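Local coordinates for forkhead-associated 1 (Saccharomyces cerevisiae, PDB 6C4U), which binds phosphothreonine peptides, here as an engineered forkhead-associated domain directed at a phosphopeptide of the human transcription factor c-Myc, at residues I63-G66 / N70-L73; Y48-I53 / L113-F118. All blocks are in the same frame, centred on the assembly; numbering follows the deposited sequence.

Interaction 1: residues I63-G66 / N70-L73; sequences ILLG and NLLL
Leu72 O is gripped twice by the neighbouring strand: Leu64 N donates to it at 2.8 Å, and Ile63 CA adds a CA-H...O contact at 3.1 Å. Leu64 O answers in the same way, taking Leu72 N at 2.9 Å, with Leu71 CA beside it. These reciprocal bonds make Leu64 and Leu72 an antiparallel hydrogen-bonded pair, flanked by the non-hydrogen-bonded pairs Ile63-Leu73 and Leu65-Leu71. At the turn end Gly66 N donates to Asn70 O at 2.8 Å, closing the beta hairpin.

The side chains alternate between the two faces. Leu64 and Leu72 share one, their CB atoms 4.2 Å apart. On the other, Ile63 CG2, anti to its own backbone N, packs on Leu71 CB at 4.1 Å. Leu65 has its CG anti to the backbone N (chi1 178°), and from that branch CD1 meets Leu71 CD2 at 3.9 Å, so Leu71 is touched by both Ile63 and Leu65.

The Asn70 side chain leaves the backbone pointing away from segment 63-66, and its OD1 bonds to Lys124 NZ of helix 121-125. Strand 34-41 flanks 61-66, strand 94-96 flanks 71-75, and the Ile63-Leu71 face packs on Phe6 of strand 4-10 in the facing sheet.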
loop_
_atom_site.group_PDB
_atom_site.type_symbol
_atom_site.label_atom_id
_atom_site.label_comp_id
_atom_site.label_asym_id
_atom_site.label_seq_id
_atom_site.Cartn_x
_atom_site.Cartn_y
_atom_site.Cartn_z
ATOM N N ILE F 63 -3.309 -1.332 2.013
ATOM C CA ILE F 63 -3.108 -2.593 1.330
ATOM C C ILE F 63 -3.690 -3.651 2.239
ATOM O O ILE F 63 -3.422 -3.664 3.434
ATOM C CB ILE F 63 -1.619 -2.828 0.993
ATOM C CG1 ILE F 63 -1.195 -1.810 -0.073
ATOM C CG2 ILE F 63 -1.386 -4.255 0.509
ATOM C CD1 ILE F 63 0.259 -1.836 -0.449
ATOM N N LEU F 64 -4.516 -4.513 1.671
ATOM C CA LEU F 64 -5.237 -5.511 2.441
ATOM C C LEU F 64 -4.757 -6.892 2.060
ATOM O O LEU F 64 -4.649 -7.205 0.878
ATOM C CB LEU F 64 -6.725 -5.419 2.145
ATOM C CG LEU F 64 -7.528 -4.303 2.774
ATOM C CD1 LEU F 64 -6.988 -2.910 2.523
ATOM C CD2 LEU F 64 -8.959 -4.476 2.270
ATOM N N LEU F 65 -4.511 -7.722 3.059
ATOM C CA LEU F 65 -4.215 -9.129 2.822
ATOM C C LEU F 65 -5.518 -9.911 2.824
ATOM O O LEU F 65 -6.156 -10.026 3.849
ATOM C CB LEU F 65 -3.258 -9.686 3.880
ATOM C CG LEU F 65 -2.918 -11.175 3.767
ATOM C CD1 LEU F 65 -2.400 -11.582 2.405
ATOM C CD2 LEU F 65 -1.851 -11.546 4.776
ATOM N N GLY F 66 -5.895 -10.439 1.666
ATOM C CA GLY F 66 -7.077 -11.287 1.490
ATOM C C GLY F 66 -6.926 -12.696 2.037
ATOM O O GLY F 66 -5.831 -13.127 2.393
ATOM N N ASN F 70 -3.747 -12.987 -1.472
ATOM C CA ASN F 70 -3.484 -11.869 -2.389
ATOM C C ASN F 70 -3.703 -10.532 -1.711
ATOM O O ASN F 70 -4.277 -10.427 -0.641
ATOM C CB ASN F 70 -4.397 -11.935 -3.622
ATOM C CG ASN F 70 -4.072 -13.097 -4.539
ATOM O OD1 ASN F 70 -2.960 -13.632 -4.546
ATOM N ND2 ASN F 70 -5.053 -13.472 -5.343
ATOM N N LEU F 71 -3.225 -9.486 -2.371
ATOM C CA LEU F 71 -3.196 -8.147 -1.819
ATOM C C LEU F 71 -4.150 -7.264 -2.596
ATOM O O LEU F 71 -4.284 -7.397 -3.802
ATOM C CB LEU F 71 -1.789 -7.594 -1.874
ATOM C CG LEU F 71 -0.723 -8.421 -1.153
ATOM C CD1 LEU F 71 0.672 -7.913 -1.399
ATOM C CD2 LEU F 71 -1.045 -8.536 0.338
ATOM N N LEU F 72 -4.789 -6.342 -1.899
ATOM C CA LEU F 72 -5.724 -5.405 -2.488
ATOM C C LEU F 72 -5.348 -3.989 -2.109
ATOM O O LEU F 72 -4.880 -3.754 -0.997
ATOM C CB LEU F 72 -7.128 -5.697 -1.983
ATOM C CG LEU F 72 -7.694 -7.040 -2.402
ATOM C CD1 LEU F 72 -8.872 -7.356 -1.495
ATOM C CD2 LEU F 72 -8.161 -7.035 -3.849
ATOM N N LEU F 73 -5.612 -3.058 -3.022
ATOM C CA LEU F 73 -5.306 -1.648 -2.823
ATOM C C LEU F 73 -6.593 -0.805 -2.675
ATOM O O LEU F 73 -7.428 -0.773 -3.591
ATOM C CB LEU F 73 -4.453 -1.154 -3.996
ATOM C CG LEU F 73 -4.286 0.368 -4.133
ATOM C CD1 LEU F 73 -3.464 0.933 -3.001
ATOM C CD2 LEU F 73 -3.646 0.734 -5.437
#

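Interaction 2: residues Y48-I53 / L113-F118; sequences YHLGNI and LSLVIF
Leu115 pushes a methyl into a hollow walled by Tyr48 and Leu50: its CD1 lies 3.7 Å from Tyr48 CE2 and 3.8 Å from Leu50 CD2. The two walls also meet each other, because Leu50 CD2 sits at the edge of the Tyr48 ring, in its plane. Tyr48 and Leu115 lie alongside each other, pointing opposite ways, and the second methyl, Leu115 CD2, lies farther along the tyrosine, 4.0 Å from Tyr48 OH. The fork of Leu115 thus meets the CE2 corner of the ring with both methyls, CD1 coming in obliquely and closer to CE2 than CD2 does.

No hydrogen bond joins the segments; the contact is apolar packing across the FHA beta sandwich. Strand 48-49 lies at the edge of the mixed sheet, and strand 112-119 runs within the facing antiparallel sheet, with Leu113 and Leu115 directed inward. In FHA domains generally, loops at one end of such a sandwich hold the phosphothreonine.

A second bump is Leu113 CD2, which fits against the base of Leu50, 4.2 Å from Leu50 CB, and also faces Leu50 O. It spans Leu50 from CB to the CD2 methyl, the same methyl that Leu115 CD1 meets. Phe61 of strand 61-66 touches both Leu50 and Leu115.

Reducing Tyr48 to an alanine would probably open a gap beside Leu115 CD1, leaving that methyl with Leu50 alone as its wall in this segment. The tyrosine ring also meets Phe40 with planes at about 40°, and touches Val8 of strand 4-10 and Ile15.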
loop_
_atom_site.group_PDB
_atom_site.type_symbol
_atom_site.label_atom_id
_atom_site.label_comp_id
_atom_site.label_asym_id
_atom_site.label_seq_id
_atom_site.Cartn_x
_atom_site.Cartn_y
_atom_site.Cartn_z
ATOM N N TYR F 48 3.433 2.712 6.823
ATOM C CA TYR F 48 4.462 3.259 5.939
ATOM C C TYR F 48 4.275 4.754 5.884
ATOM O O TYR F 48 3.225 5.238 5.461
ATOM C CB TYR F 48 4.295 2.702 4.528
ATOM C CG TYR F 48 5.473 2.911 3.596
ATOM C CD1 TYR F 48 6.577 2.085 3.649
ATOM C CD2 TYR F 48 5.442 3.891 2.609
ATOM C CE1 TYR F 48 7.657 2.270 2.759
ATOM C CE2 TYR F 48 6.467 4.042 1.698
ATOM C CZ TYR F 48 7.599 3.274 1.810
ATOM O OH TYR F 48 8.644 3.386 0.928
ATOM N N HIS F 49 5.288 5.496 6.318
ATOM C CA HIS F 49 5.205 6.946 6.284
ATOM C C HIS F 49 5.592 7.400 4.887
ATOM O O HIS F 49 6.731 7.212 4.467
ATOM C CB HIS F 49 6.114 7.549 7.341
ATOM C CG HIS F 49 5.929 9.020 7.508
ATOM N ND1 HIS F 49 6.984 9.894 7.656
ATOM C CD2 HIS F 49 4.805 9.778 7.531
ATOM C CE1 HIS F 49 6.512 11.123 7.782
ATOM N NE2 HIS F 49 5.194 11.078 7.702
ATOM N N LEU F 50 4.641 7.966 4.154
ATOM C CA LEU F 50 4.936 8.553 2.845
ATOM C C LEU F 50 5.669 9.891 2.927
ATOM O O LEU F 50 6.084 10.416 1.903
ATOM C CB LEU F 50 3.654 8.726 2.028
ATOM C CG LEU F 50 2.898 7.447 1.673
ATOM C CD1 LEU F 50 1.614 7.756 0.928
ATOM C CD2 LEU F 50 3.762 6.557 0.795
ATOM N N GLY F 51 5.793 10.450 4.130
ATOM C CA GLY F 51 6.529 11.690 4.360
ATOM C C GLY F 51 5.571 12.845 4.588
ATOM O O GLY F 51 4.395 12.753 4.234
ATOM N N ASN F 52 6.075 13.940 5.146
ATOM C CA ASN F 52 5.237 15.072 5.547
ATOM C C ASN F 52 4.933 16.007 4.378
ATOM O O ASN F 52 5.143 17.201 4.456
ATOM C CB ASN F 52 5.885 15.814 6.734
ATOM C CG ASN F 52 6.030 14.929 7.969
ATOM O OD1 ASN F 52 5.103 14.215 8.350
ATOM N ND2 ASN F 52 7.188 14.974 8.602
ATOM N N ILE F 53 4.386 15.429 3.314
ATOM C CA ILE F 53 4.080 16.104 2.054
ATOM C C ILE F 53 2.580 16.439 2.097
ATOM O O ILE F 53 1.753 15.527 2.100
ATOM C CB ILE F 53 4.334 15.184 0.834
ATOM C CG1 ILE F 53 5.734 14.536 0.897
ATOM C CG2 ILE F 53 4.108 15.931 -0.477
ATOM C CD1 ILE F 53 5.666 13.134 1.323
ATOM N N LEU F 113 5.452 10.652 -6.051
ATOM C CA LEU F 113 6.125 9.646 -5.229
ATOM C C LEU F 113 5.660 8.272 -5.756
ATOM O O LEU F 113 4.488 8.089 -6.097
ATOM C CB LEU F 113 5.760 9.871 -3.784
ATOM C CG LEU F 113 6.274 8.830 -2.750
ATOM C CD1 LEU F 113 7.727 8.381 -2.890
ATOM C CD2 LEU F 113 6.040 9.355 -1.339
ATOM N N SER F 114 6.614 7.352 -5.889
ATOM C CA SER F 114 6.355 6.113 -6.632
ATOM C C SER F 114 6.921 4.928 -5.878
ATOM O O SER F 114 8.110 4.920 -5.518
ATOM C CB SER F 114 6.987 6.189 -8.004
ATOM O OG SER F 114 6.501 5.168 -8.845
ATOM N N LEU F 115 6.054 3.949 -5.605
ATOM C CA LEU F 115 6.398 2.771 -4.813
ATOM C C LEU F 115 6.130 1.532 -5.655
ATOM O O LEU F 115 5.207 1.524 -6.467
ATOM C CB LEU F 115 5.545 2.692 -3.564
ATOM C CG LEU F 115 5.399 3.937 -2.708
ATOM C CD1 LEU F 115 4.561 3.550 -1.463
ATOM C CD2 LEU F 115 6.726 4.606 -2.382
ATOM N N VAL F 116 6.921 0.485 -5.448
ATOM C CA VAL F 116 6.762 -0.736 -6.218
ATOM C C VAL F 116 6.597 -1.919 -5.285
ATOM O O VAL F 116 7.370 -2.074 -4.327
ATOM C CB VAL F 116 7.957 -0.950 -7.169
ATOM C CG1 VAL F 116 7.840 -2.268 -7.916
ATOM C CG2 VAL F 116 8.008 0.195 -8.173
ATOM N N ILE F 117 5.595 -2.753 -5.582
ATOM C CA ILE F 117 5.257 -3.876 -4.717
ATOM C C ILE F 117 5.948 -5.097 -5.248
ATOM O O ILE F 117 5.858 -5.385 -6.465
ATOM C CB ILE F 117 3.726 -4.154 -4.689
ATOM C CG1 ILE F 117 2.935 -2.874 -4.407
ATOM C CG2 ILE F 117 3.372 -5.211 -3.652
ATOM C CD1 ILE F 117 3.373 -2.139 -3.167
ATOM N N PHE F 118 6.637 -5.796 -4.342
ATOM C CA PHE F 118 7.287 -7.044 -4.682
ATOM C C PHE F 118 6.674 -8.049 -3.725
ATOM O O PHE F 118 6.785 -7.917 -2.503
ATOM C CB PHE F 118 8.796 -6.938 -4.607
ATOM C CG PHE F 118 9.507 -8.243 -4.738
ATOM C CD1 PHE F 118 9.376 -9.088 -5.860
ATOM C CD2 PHE F 118 10.357 -8.616 -3.759
ATOM C CE1 PHE F 118 10.071 -10.256 -5.946
ATOM C CE2 PHE F 118 11.103 -9.822 -3.844
ATOM C CZ PHE F 118 10.935 -10.633 -4.941
#

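How the interactions relate
Interaction 2 joins the two sheets of the sandwich, while interaction 1 is a hairpin within one of them. Their centres are 16 Å apart, on opposite sides of the chain's centre. Along the chain the order is 48-53, 63-66, 70-73 and 113-118, so the hairpin lies in sequence between the two segments of interaction 2. Strands 48-49 and 61-66 are successive in sequence and belong to the same mixed sheet, with strand 34-41 between them. The contacts meet where Ile63 CD1 touches Ile117 CD1 at 4.1 Å, an apolar contact between the facing sheets that links the two interactions inside the sandwich.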